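Local coordinates for ribosomal RNA methyltransferase, putative (Plasmodium falciparum, PDB 2PLW), which binds S-adenosylmethionine through the class I methyltransferase domain held in this chain and probably methylates a uridine 2'-hydroxyl of ribosomal RNA, at residues Lys74-Asn79 with Met140-Asn145; Ser112-Pro117 with Leu134-Phe139; Ser158-Leu163 with Ile189-Lys194. All blocks are in the same frame, centred on the assembly; numbering follows the deposited sequence.

Interaction 1 (Lys74-Asn79 with Met140-Asn145); sequences KDNMNN and MEQYIN
A small polar contact joins Asn78, in the loop that follows strand 66-69, to Gln142 in the last turn of helix 122-143. Its direct bond runs from Gln142 NE2 to the backbone carbonyl, Asn78 O, at 2.8 Å, with an N-H...O angle of 151°. The acceptor lies close to the plane of the Gln142 amide, whereas the donor stands about 31° off the carbonyl plane of Asn78. Gln142 reaches the loop because its chain runs extended beyond CG. The other end of the same amide works through a water, which donates to Gln142 OE1 at 2.7 Å. That water accepts from Asn78 N at 3.0 Å, and Asn76 ND2 is a further donor to it. One glutamine amide therefore addresses directly the C=O and, through the water, the N-H of Asn78. This is the Rossmann-like fold of the FtsJ family, in which the loop beyond strand 66-69, which carries the cofactor-binding Ile72, here rests against the carboxy end of a helix. That end is marked by Met140 O, which accepts from both Tyr143 N and Ile144 N. The side chains of Asn78 and Gln142 also pass across each other at a slant, their amide planes 30° apart and Asn78 ND2 3.5 Å from Gln142 CD, while Asn78 OD1 is hydrogen-bonded to His138 one helical turn back. Gln142 NE2 also donates to His138 O, a second bond that restrains rotation of the amide. Further bonds to Asp95 from Met77 N and Tyr143 OH connect both segments to helix 93-102.

Interaction 2 (Ser112-Pro117 with Leu134-Phe139); sequences SDAAVP and LSITHF. With SAM (S-adenosylmethionine), chain C.
The end of strand 107-112 and the loop that leaves it form part of the S-adenosylmethionine pocket, and Ile136 of helix 122-143 packs behind them against Ser112 and Ala114. The touching group is chiefly the terminal methyl: Ile136 CD1 lies 3.3 Å from Ser112 OG and 4.0 Å from Ala114 CB. The second branch, Ile136 CG2, meets the base of the serine, 4.1 Å from Ser112 CB. With chi1 at 170°, Ser112 OG sits anti to its own nitrogen and beside the carbonyl carbon, which brings it up to the isoleucine methyl.

Asp113, between these two residues, turns away from the helix and uses OD2 to accept a 2.8 Å hydrogen bond from the amino nitrogen, N, of the cofactor; its OD1 is in a salt bridge with Lys153, the predicted proton acceptor. Ala114 lies between helix and cofactor: its CB meets Ile136 CD1, and its CA is 3.3 Å from O4' of the cofactor ribose. Ile136 also touches Ile29 and Ile72.

Across the two segments, methyl groups and a hydroxyl meet in van der Waals range, so this is largely apolar packing on the side of the loop away from the cofactor, and the charged, directional bond is made by Asp113.

Interaction 3 (Ser158-Leu163 with Ile189-Lys194); sequences SQTNNL and IYLVCK
Ile189, early in strand 188-196, makes the first contact, its CD1 meeting Thr160 CG2 of helix 160-168 tip to tip at 3.9 Å. The isoleucine CG1 occupies the position between its backbone N and carbonyl carbon, chi1 53°, and carries CD1 out toward the helix. On the threonine, chi1 of -61° sets the methyl CG2 anti to the nitrogen and facing the strand, whereas OG1 lies beside that nitrogen and is hydrogen-bonded to Gly157 N.

Tyr190 projects from the other face of the sheet.

Leu191 returns to the helix side and is shared between two helical residues. Its CD2 is 4.4 Å from Thr160 CG2, and its CD1 is 4.3 Å from Leu163 CB, at the root of that leucine rather than at its end. The CA atoms of Leu163 and Leu191 are 8.8 Å apart.

Beyond it, Cys193 continues the same alternation but packs on Phe171. Strand 188-196 runs antiparallel between strands 148-155 and 171-176, the inserted reversed strand of the class I methyltransferase sheet. Helix 160-168, which links those two neighbours, covers it here. Met154 of strand 148-155 touches Thr160, Leu163 and Ile189 alike.

In the turn leading into the helix, Gln159 NE2 donates to Ser158 OG at 3.0 Å, almost straight at 177°, and Asn162 ND2 donates to Gln159 OE1. The helix-strand interface is thus carried by aliphatic carbons, an apolar contact that depends on fit and burial, with no directional bond between the two segments.

Interactions 1 and 2 share helix 122-143, with centres about 11 Å apart, and Asn78 OD1 to His138 NE2, 2.6 Å, is a probable hydrogen bond between them. Interaction 2 lies about 12 Å from interaction 3, centre to centre; these two meet at Asp113 OD1 and Tyr190 OH, 2.8 Å apart and probably hydrogen-bonded, and through the leucine methyls Leu134 CD2 and Leu163 CD2 at 3.6 Å. Interactions 1 and 3 do not touch, their centres being about 19 Å apart. Interaction 2 borders the cofactor directly, whereas in interaction 1 the Asn76 side chain stays about 7 Å from S-adenosylmethionine. In interaction 3, Ile189 comes within about 7 Å, side chain to side chain, of Lys153, the predicted proton acceptor.

Interaction 1 (Lys74-Asn79 with Met140-Asn145)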
loop_
_atom_site.group_PDB
_atom_site.type_symbol
_atom_site.label_atom_id
_atom_site.label_comp_id
_atom_site.label_asym_id
_atom_site.label_seq_id
_atom_site.Cartn_x
_atom_site.Cartn_y
_atom_site.Cartn_z
ATOM N N LYS A 74 -0.318 -13.859 -3.935
ATOM C CA LYS A 74 -0.921 -15.200 -3.982
ATOM C C LYS A 74 -2.340 -15.219 -4.570
ATOM O O LYS A 74 -2.622 -15.916 -5.555
ATOM C CB LYS A 74 -0.921 -15.817 -2.576
ATOM C CG LYS A 74 -1.620 -17.166 -2.457
ATOM C CD LYS A 74 -1.929 -17.511 -1.019
ATOM C CE LYS A 74 -2.591 -18.880 -0.895
ATOM N NZ LYS A 74 -3.815 -19.025 -1.757
ATOM N N ASP A 75 -3.235 -14.453 -3.944
ATOM C CA ASP A 75 -4.649 -14.370 -4.336
ATOM C C ASP A 75 -4.963 -13.358 -5.438
ATOM O O ASP A 75 -6.103 -13.223 -5.854
ATOM C CB ASP A 75 -5.498 -14.076 -3.100
ATOM C CG ASP A 75 -5.340 -15.139 -2.034
ATOM O OD1 ASP A 75 -5.454 -16.345 -2.389
ATOM O OD2 ASP A 75 -5.110 -14.780 -0.858
ATOM N N ASN A 76 -3.973 -12.598 -5.875
ATOM C CA ASN A 76 -4.114 -11.926 -7.163
ATOM C C ASN A 76 -3.407 -12.809 -8.180
ATOM O O ASN A 76 -2.472 -13.530 -7.836
ATOM C CB ASN A 76 -3.552 -10.499 -7.176
ATOM C CG ASN A 76 -2.077 -10.441 -6.817
ATOM O OD1 ASN A 76 -1.680 -10.734 -5.693
ATOM N ND2 ASN A 76 -1.249 -10.099 -7.787
ATOM N N MET A 77 -3.866 -12.756 -9.422
ATOM C CA MET A 77 -3.456 -13.779 -10.409
ATOM C C MET A 77 -2.074 -13.548 -11.026
ATOM O O MET A 77 -1.316 -14.507 -11.302
ATOM C CB MET A 77 -4.534 -13.918 -11.481
ATOM C CG MET A 77 -4.215 -15.000 -12.493
ATOM S SD MET A 77 -4.134 -16.611 -11.686
ATOM C CE MET A 77 -5.667 -17.340 -12.268
ATOM N N ASN A 78 -1.732 -12.277 -11.244
ATOM C CA ASN A 78 -0.503 -11.946 -11.921
ATOM C C ASN A 78 0.554 -11.547 -10.895
ATOM O O ASN A 78 0.547 -10.429 -10.350
ATOM C CB ASN A 78 -0.757 -10.875 -12.994
ATOM C CG ASN A 78 0.519 -10.369 -13.667
ATOM O OD1 ASN A 78 1.648 -10.815 -13.375
ATOM N ND2 ASN A 78 0.337 -9.474 -14.606
ATOM N N ASN A 79 1.458 -12.487 -10.642
ATOM C CA ASN A 79 2.566 -12.294 -9.701
ATOM C C ASN A 79 3.919 -12.411 -10.414
ATOM O O ASN A 79 3.954 -12.678 -11.620
ATOM C CB ASN A 79 2.451 -13.329 -8.600
ATOM C CG ASN A 79 1.134 -13.247 -7.884
ATOM O OD1 ASN A 79 0.761 -12.176 -7.380
ATOM N ND2 ASN A 79 0.410 -14.375 -7.825
ATOM N N MET A 140 0.906 -3.587 -7.708
ATOM C CA MET A 140 0.687 -2.124 -7.827
ATOM C C MET A 140 0.761 -1.647 -9.285
ATOM O O MET A 140 -0.108 -0.897 -9.770
ATOM C CB MET A 140 1.707 -1.371 -6.926
ATOM C CG MET A 140 1.748 0.195 -7.172
ATOM S SD MET A 140 2.620 0.730 -8.571
ATOM C CE MET A 140 4.292 0.222 -8.190
ATOM N N GLU A 141 1.790 -2.098 -9.994
ATOM C CA GLU A 141 1.986 -1.707 -11.377
ATOM C C GLU A 141 0.785 -1.987 -12.262
ATOM O O GLU A 141 0.554 -1.272 -13.248
ATOM C CB GLU A 141 3.160 -2.471 -11.958
ATOM C CG GLU A 141 4.516 -1.856 -11.784
ATOM C CD GLU A 141 5.428 -2.356 -12.882
ATOM O OE1 GLU A 141 5.670 -3.578 -12.908
ATOM O OE2 GLU A 141 5.839 -1.547 -13.755
ATOM N N GLN A 142 0.046 -3.051 -11.939
ATOM C CA GLN A 142 -1.136 -3.427 -12.722
ATOM C C GLN A 142 -2.290 -2.494 -12.483
ATOM O O GLN A 142 -3.050 -2.229 -13.410
ATOM C CB GLN A 142 -1.563 -4.862 -12.381
ATOM C CG GLN A 142 -0.466 -5.912 -12.682
ATOM C CD GLN A 142 -0.785 -7.268 -12.062
ATOM O OE1 GLN A 142 -1.884 -7.789 -12.215
ATOM N NE2 GLN A 142 0.166 -7.811 -11.315
ATOM N N TYR A 143 -2.398 -1.980 -11.253
ATOM C CA TYR A 143 -3.630 -1.287 -10.808
ATOM C C TYR A 143 -3.498 0.215 -10.600
ATOM O O TYR A 143 -4.505 0.891 -10.496
ATOM C CB TYR A 143 -4.222 -1.954 -9.547
ATOM C CG TYR A 143 -4.840 -3.292 -9.914
ATOM C CD1 TYR A 143 -6.110 -3.341 -10.464
ATOM C CD2 TYR A 143 -4.124 -4.476 -9.742
ATOM C CE1 TYR A 143 -6.684 -4.565 -10.858
ATOM C CE2 TYR A 143 -4.692 -5.731 -10.140
ATOM C CZ TYR A 143 -5.964 -5.741 -10.685
ATOM O OH TYR A 143 -6.572 -6.929 -11.095
ATOM N N ILE A 144 -2.273 0.718 -10.575
ATOM C CA ILE A 144 -2.053 2.129 -10.278
ATOM C C ILE A 144 -2.409 2.988 -11.501
ATOM O O ILE A 144 -2.077 2.636 -12.638
ATOM C CB ILE A 144 -0.600 2.420 -9.811
ATOM C CG1 ILE A 144 -0.507 3.820 -9.188
ATOM C CG2 ILE A 144 0.411 2.256 -10.931
ATOM C CD1 ILE A 144 -0.970 3.872 -7.827
ATOM N N ASN A 145 -3.085 4.100 -11.235
ATOM C CA ASN A 145 -3.409 5.096 -12.251
ATOM C C ASN A 145 -2.184 5.935 -12.587
ATOM O O ASN A 145 -1.321 6.150 -11.740
ATOM C CB ASN A 145 -4.470 6.034 -11.708
ATOM C CG ASN A 145 -5.390 6.552 -12.769
ATOM O OD1 ASN A 145 -5.229 6.296 -13.964
ATOM N ND2 ASN A 145 -6.377 7.327 -12.335
HETATM O O HOH W 1 -2.799 -9.587 -10.390
#

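Interaction 2 (Ser112-Pro117 with Leu134-Phe139)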
loop_
_atom_site.group_PDB
_atom_site.type_symbol
_atom_site.label_atom_id
_atom_site.label_comp_id
_atom_site.label_asym_id
_atom_site.label_seq_id
_atom_site.Cartn_x
_atom_site.Cartn_y
_atom_site.Cartn_z
ATOM N N SER A 112 0.636 0.503 1.337
ATOM C CA SER A 112 0.862 -0.776 1.974
ATOM C C SER A 112 1.562 -0.616 3.310
ATOM O O SER A 112 2.680 -0.098 3.388
ATOM C CB SER A 112 1.664 -1.716 1.072
ATOM O OG SER A 112 2.051 -2.846 1.810
ATOM N N ASP A 113 0.877 -1.080 4.347
ATOM C CA ASP A 113 1.458 -1.224 5.678
ATOM C C ASP A 113 1.695 -2.712 5.974
ATOM O O ASP A 113 1.862 -3.098 7.140
ATOM C CB ASP A 113 0.505 -0.623 6.724
ATOM C CG ASP A 113 1.176 -0.384 8.071
ATOM O OD1 ASP A 113 2.377 -0.017 8.071
ATOM O OD2 ASP A 113 0.483 -0.547 9.112
ATOM N N ALA A 114 1.737 -3.555 4.934
ATOM C CA ALA A 114 1.933 -5.003 5.129
ATOM C C ALA A 114 3.360 -5.316 5.592
ATOM O O ALA A 114 4.294 -4.581 5.294
ATOM C CB ALA A 114 1.636 -5.778 3.832
ATOM N N ALA A 115 3.505 -6.417 6.324
ATOM C CA ALA A 115 4.822 -6.903 6.735
ATOM C C ALA A 115 4.778 -8.425 6.870
ATOM O O ALA A 115 3.717 -9.001 7.079
ATOM C CB ALA A 115 5.263 -6.239 8.050
ATOM N N VAL A 116 5.925 -9.066 6.685
ATOM C CA VAL A 116 6.030 -10.514 6.847
ATOM C C VAL A 116 6.515 -10.791 8.270
ATOM O O VAL A 116 7.331 -10.035 8.782
ATOM C CB VAL A 116 6.957 -11.148 5.777
ATOM C CG1 VAL A 116 6.142 -11.569 4.564
ATOM C CG2 VAL A 116 8.053 -10.182 5.335
ATOM N N PRO A 117 5.996 -11.859 8.923
ATOM C CA PRO A 117 6.469 -12.229 10.275
ATOM C C PRO A 117 7.987 -12.364 10.347
ATOM O O PRO A 117 8.592 -12.949 9.447
ATOM C CB PRO A 117 5.822 -13.600 10.515
ATOM C CG PRO A 117 4.578 -13.574 9.658
ATOM C CD PRO A 117 4.939 -12.772 8.437
ATOM N N LEU A 134 8.482 -6.584 -3.423
ATOM C CA LEU A 134 8.457 -6.850 -4.853
ATOM C C LEU A 134 7.075 -7.373 -5.280
ATOM O O LEU A 134 6.580 -6.934 -6.304
ATOM C CB LEU A 134 9.590 -7.812 -5.252
ATOM C CG LEU A 134 10.975 -7.159 -5.226
ATOM C CD1 LEU A 134 12.075 -8.225 -5.329
ATOM C CD2 LEU A 134 11.090 -6.132 -6.364
ATOM N N SER A 135 6.460 -8.277 -4.503
ATOM C CA SER A 135 5.128 -8.815 -4.821
ATOM C C SER A 135 4.089 -7.705 -4.860
ATOM O O SER A 135 3.305 -7.607 -5.812
ATOM C CB SER A 135 4.684 -9.911 -3.826
ATOM O OG SER A 135 5.511 -11.053 -3.994
ATOM N N ILE A 136 4.123 -6.846 -3.841
ATOM C CA ILE A 136 3.167 -5.754 -3.761
ATOM C C ILE A 136 3.424 -4.765 -4.894
ATOM O O ILE A 136 2.483 -4.287 -5.513
ATOM C CB ILE A 136 3.229 -5.045 -2.390
ATOM C CG1 ILE A 136 2.719 -5.985 -1.290
ATOM C CG2 ILE A 136 2.326 -3.808 -2.408
ATOM C CD1 ILE A 136 3.097 -5.517 0.109
ATOM N N THR A 137 4.695 -4.478 -5.191
ATOM C CA THR A 137 5.050 -3.583 -6.315
ATOM C C THR A 137 4.566 -4.107 -7.692
ATOM O O THR A 137 4.006 -3.369 -8.488
ATOM C CB THR A 137 6.564 -3.312 -6.302
ATOM O OG1 THR A 137 6.905 -2.724 -5.032
ATOM C CG2 THR A 137 7.008 -2.394 -7.485
ATOM N N HIS A 138 4.728 -5.411 -7.910
ATOM C CA HIS A 138 4.252 -6.045 -9.134
ATOM C C HIS A 138 2.740 -5.910 -9.285
ATOM O O HIS A 138 2.247 -5.647 -10.376
ATOM C CB HIS A 138 4.656 -7.515 -9.119
ATOM C CG HIS A 138 4.297 -8.236 -10.374
ATOM N ND1 HIS A 138 5.047 -8.142 -11.528
ATOM C CD2 HIS A 138 3.249 -9.043 -10.664
ATOM C CE1 HIS A 138 4.478 -8.867 -12.476
ATOM N NE2 HIS A 138 3.387 -9.422 -11.978
ATOM N N PHE A 139 2.014 -6.110 -8.183
ATOM C CA PHE A 139 0.572 -5.965 -8.169
ATOM C C PHE A 139 0.198 -4.477 -8.399
ATOM O O PHE A 139 -0.682 -4.137 -9.216
ATOM C CB PHE A 139 0.037 -6.510 -6.844
ATOM C CG PHE A 139 -1.351 -6.070 -6.530
ATOM C CD1 PHE A 139 -2.432 -6.732 -7.074
ATOM C CD2 PHE A 139 -1.571 -4.946 -5.737
ATOM C CE1 PHE A 139 -3.721 -6.330 -6.796
ATOM C CE2 PHE A 139 -2.872 -4.519 -5.449
ATOM C CZ PHE A 139 -3.943 -5.214 -5.979
HETATM N N SAM C . -2.255 -0.524 8.664
HETATM C CA SAM C . -3.070 -1.460 9.511
HETATM C C SAM C . -4.023 -0.700 10.434
HETATM O O SAM C . -3.835 0.502 10.625
HETATM O OXT SAM C . -4.997 -1.236 10.978
HETATM C CB SAM C . -2.129 -2.363 10.319
HETATM C CG SAM C . -1.457 -3.342 9.357
HETATM S SD SAM C . -0.638 -4.746 10.138
HETATM C CE SAM C . 0.749 -3.864 10.872
HETATM C "C5'" SAM C . 0.144 -5.575 8.730
HETATM C "C4'" SAM C . -0.872 -6.425 7.965
HETATM O "O4'" SAM C . -0.262 -6.851 6.744
HETATM C "C3'" SAM C . -1.350 -7.709 8.689
HETATM O "O3'" SAM C . -2.714 -7.618 9.039
HETATM C "C2'" SAM C . -1.106 -8.829 7.667
HETATM O "O2'" SAM C . -2.116 -9.827 7.567
HETATM C "C1'" SAM C . -0.957 -8.045 6.376
HETATM N N9 SAM C . -0.235 -8.718 5.294
HETATM C C8 SAM C . 1.030 -9.269 5.310
HETATM N N7 SAM C . 1.306 -9.745 4.078
HETATM C C5 SAM C . 0.233 -9.496 3.283
HETATM C C6 SAM C . -0.043 -9.750 1.939
HETATM N N6 SAM C . 0.838 -10.360 1.159
HETATM N N1 SAM C . -1.243 -9.362 1.398
HETATM C C2 SAM C . -2.197 -8.715 2.162
HETATM N N3 SAM C . -1.925 -8.448 3.491
HETATM C C4 SAM C . -0.740 -8.849 4.036
#

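Interaction 3 (Ser158-Leu163 with Ile189-Lys194)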
loop_
_atom_site.group_PDB
_atom_site.type_symbol
_atom_site.label_atom_id
_atom_site.label_comp_id
_atom_site.label_asym_id
_atom_site.label_seq_id
_atom_site.Cartn_x
_atom_site.Cartn_y
_atom_site.Cartn_z
ATOM N N SER A 158 20.005 -3.898 3.258
ATOM C CA SER A 158 20.961 -3.854 2.163
ATOM C C SER A 158 20.350 -3.607 0.781
ATOM O O SER A 158 20.997 -3.013 -0.081
ATOM C CB SER A 158 21.838 -5.115 2.185
ATOM O OG SER A 158 21.412 -6.131 1.307
ATOM N N GLN A 159 19.104 -4.053 0.586
ATOM C CA GLN A 159 18.444 -3.969 -0.716
ATOM C C GLN A 159 17.500 -2.783 -0.869
ATOM O O GLN A 159 16.934 -2.566 -1.932
ATOM C CB GLN A 159 17.619 -5.238 -0.978
ATOM C CG GLN A 159 18.471 -6.511 -0.918
ATOM C CD GLN A 159 19.515 -6.514 -2.010
ATOM O OE1 GLN A 159 19.182 -6.595 -3.182
ATOM N NE2 GLN A 159 20.779 -6.405 -1.631
ATOM N N THR A 160 17.302 -2.030 0.196
ATOM C CA THR A 160 16.372 -0.918 0.139
ATOM C C THR A 160 16.678 0.024 -1.019
ATOM O O THR A 160 15.781 0.397 -1.789
ATOM C CB THR A 160 16.319 -0.186 1.501
ATOM O OG1 THR A 160 15.867 -1.113 2.482
ATOM C CG2 THR A 160 15.345 0.991 1.469
ATOM N N ASN A 161 17.938 0.410 -1.170
ATOM C CA ASN A 161 18.225 1.362 -2.213
ATOM C C ASN A 161 18.056 0.798 -3.623
ATOM O O ASN A 161 17.618 1.510 -4.535
ATOM C CB ASN A 161 19.572 2.043 -2.006
ATOM C CG ASN A 161 19.438 3.542 -2.062
ATOM O OD1 ASN A 161 19.818 4.177 -3.051
ATOM N ND2 ASN A 161 18.810 4.116 -1.032
ATOM N N ASN A 162 18.349 -0.490 -3.792
ATOM C CA ASN A 162 18.027 -1.156 -5.052
ATOM C C ASN A 162 16.539 -1.007 -5.397
ATOM O O ASN A 162 16.173 -0.717 -6.547
ATOM C CB ASN A 162 18.379 -2.638 -4.997
ATOM C CG ASN A 162 19.868 -2.906 -4.915
ATOM O OD1 ASN A 162 20.723 -2.078 -5.314
ATOM N ND2 ASN A 162 20.199 -4.080 -4.389
ATOM N N LEU A 163 15.691 -1.215 -4.396
ATOM C CA LEU A 163 14.244 -1.139 -4.602
ATOM C C LEU A 163 13.837 0.288 -4.893
ATOM O O LEU A 163 12.993 0.558 -5.763
ATOM C CB LEU A 163 13.506 -1.672 -3.371
ATOM C CG LEU A 163 13.627 -3.198 -3.222
ATOM C CD1 LEU A 163 12.721 -3.694 -2.124
ATOM C CD2 LEU A 163 13.281 -3.891 -4.502
ATOM N N ILE A 189 10.952 1.465 7.118
ATOM C CA ILE A 189 10.848 2.731 6.405
ATOM C C ILE A 189 9.671 2.587 5.470
ATOM O O ILE A 189 9.179 1.471 5.277
ATOM C CB ILE A 189 12.120 3.080 5.569
ATOM C CG1 ILE A 189 12.515 1.933 4.612
ATOM C CG2 ILE A 189 13.319 3.453 6.474
ATOM C CD1 ILE A 189 12.060 2.160 3.176
ATOM N N TYR A 190 9.221 3.710 4.927
ATOM C CA TYR A 190 8.284 3.689 3.810
ATOM C C TYR A 190 8.972 4.251 2.581
ATOM O O TYR A 190 9.705 5.231 2.680
ATOM C CB TYR A 190 7.019 4.492 4.127
ATOM C CG TYR A 190 6.177 3.906 5.232
ATOM C CD1 TYR A 190 5.188 2.946 4.956
ATOM C CD2 TYR A 190 6.360 4.310 6.561
ATOM C CE1 TYR A 190 4.396 2.416 5.959
ATOM C CE2 TYR A 190 5.570 3.775 7.584
ATOM C CZ TYR A 190 4.602 2.825 7.277
ATOM O OH TYR A 190 3.842 2.314 8.313
ATOM N N LEU A 191 8.731 3.627 1.421
ATOM C CA LEU A 191 9.124 4.201 0.143
ATOM C C LEU A 191 7.893 4.952 -0.375
ATOM O O LEU A 191 6.844 4.357 -0.556
ATOM C CB LEU A 191 9.569 3.126 -0.841
ATOM C CG LEU A 191 10.788 2.300 -0.389
ATOM C CD1 LEU A 191 10.853 0.933 -1.130
ATOM C CD2 LEU A 191 12.078 3.084 -0.574
ATOM N N VAL A 192 8.032 6.262 -0.506
ATOM C CA VAL A 192 6.954 7.149 -0.949
ATOM C C VAL A 192 7.167 7.513 -2.405
ATOM O O VAL A 192 8.155 8.178 -2.759
ATOM C CB VAL A 192 6.907 8.436 -0.069
ATOM C CG1 VAL A 192 5.765 9.334 -0.530
ATOM C CG2 VAL A 192 6.717 8.054 1.359
ATOM N N CYS A 193 6.237 7.093 -3.272
ATOM C CA CYS A 193 6.434 7.224 -4.691
ATOM C C CYS A 193 5.332 8.090 -5.262
ATOM O O CYS A 193 4.151 7.783 -5.104
ATOM C CB CYS A 193 6.352 5.837 -5.355
ATOM S SG CYS A 193 7.438 4.609 -4.577
ATOM N N LYS A 194 5.745 9.157 -5.943
ATOM C CA LYS A 194 4.835 10.141 -6.477
ATOM C C LYS A 194 4.879 10.242 -7.980
ATOM O O LYS A 194 5.953 10.286 -8.598
ATOM C CB LYS A 194 5.131 11.499 -5.827
ATOM C CG LYS A 194 5.167 11.438 -4.292
ATOM C CD LYS A 194 3.788 11.606 -3.639
ATOM C CE LYS A 194 3.332 13.066 -3.569
ATOM N NZ LYS A 194 3.891 13.861 -2.416
#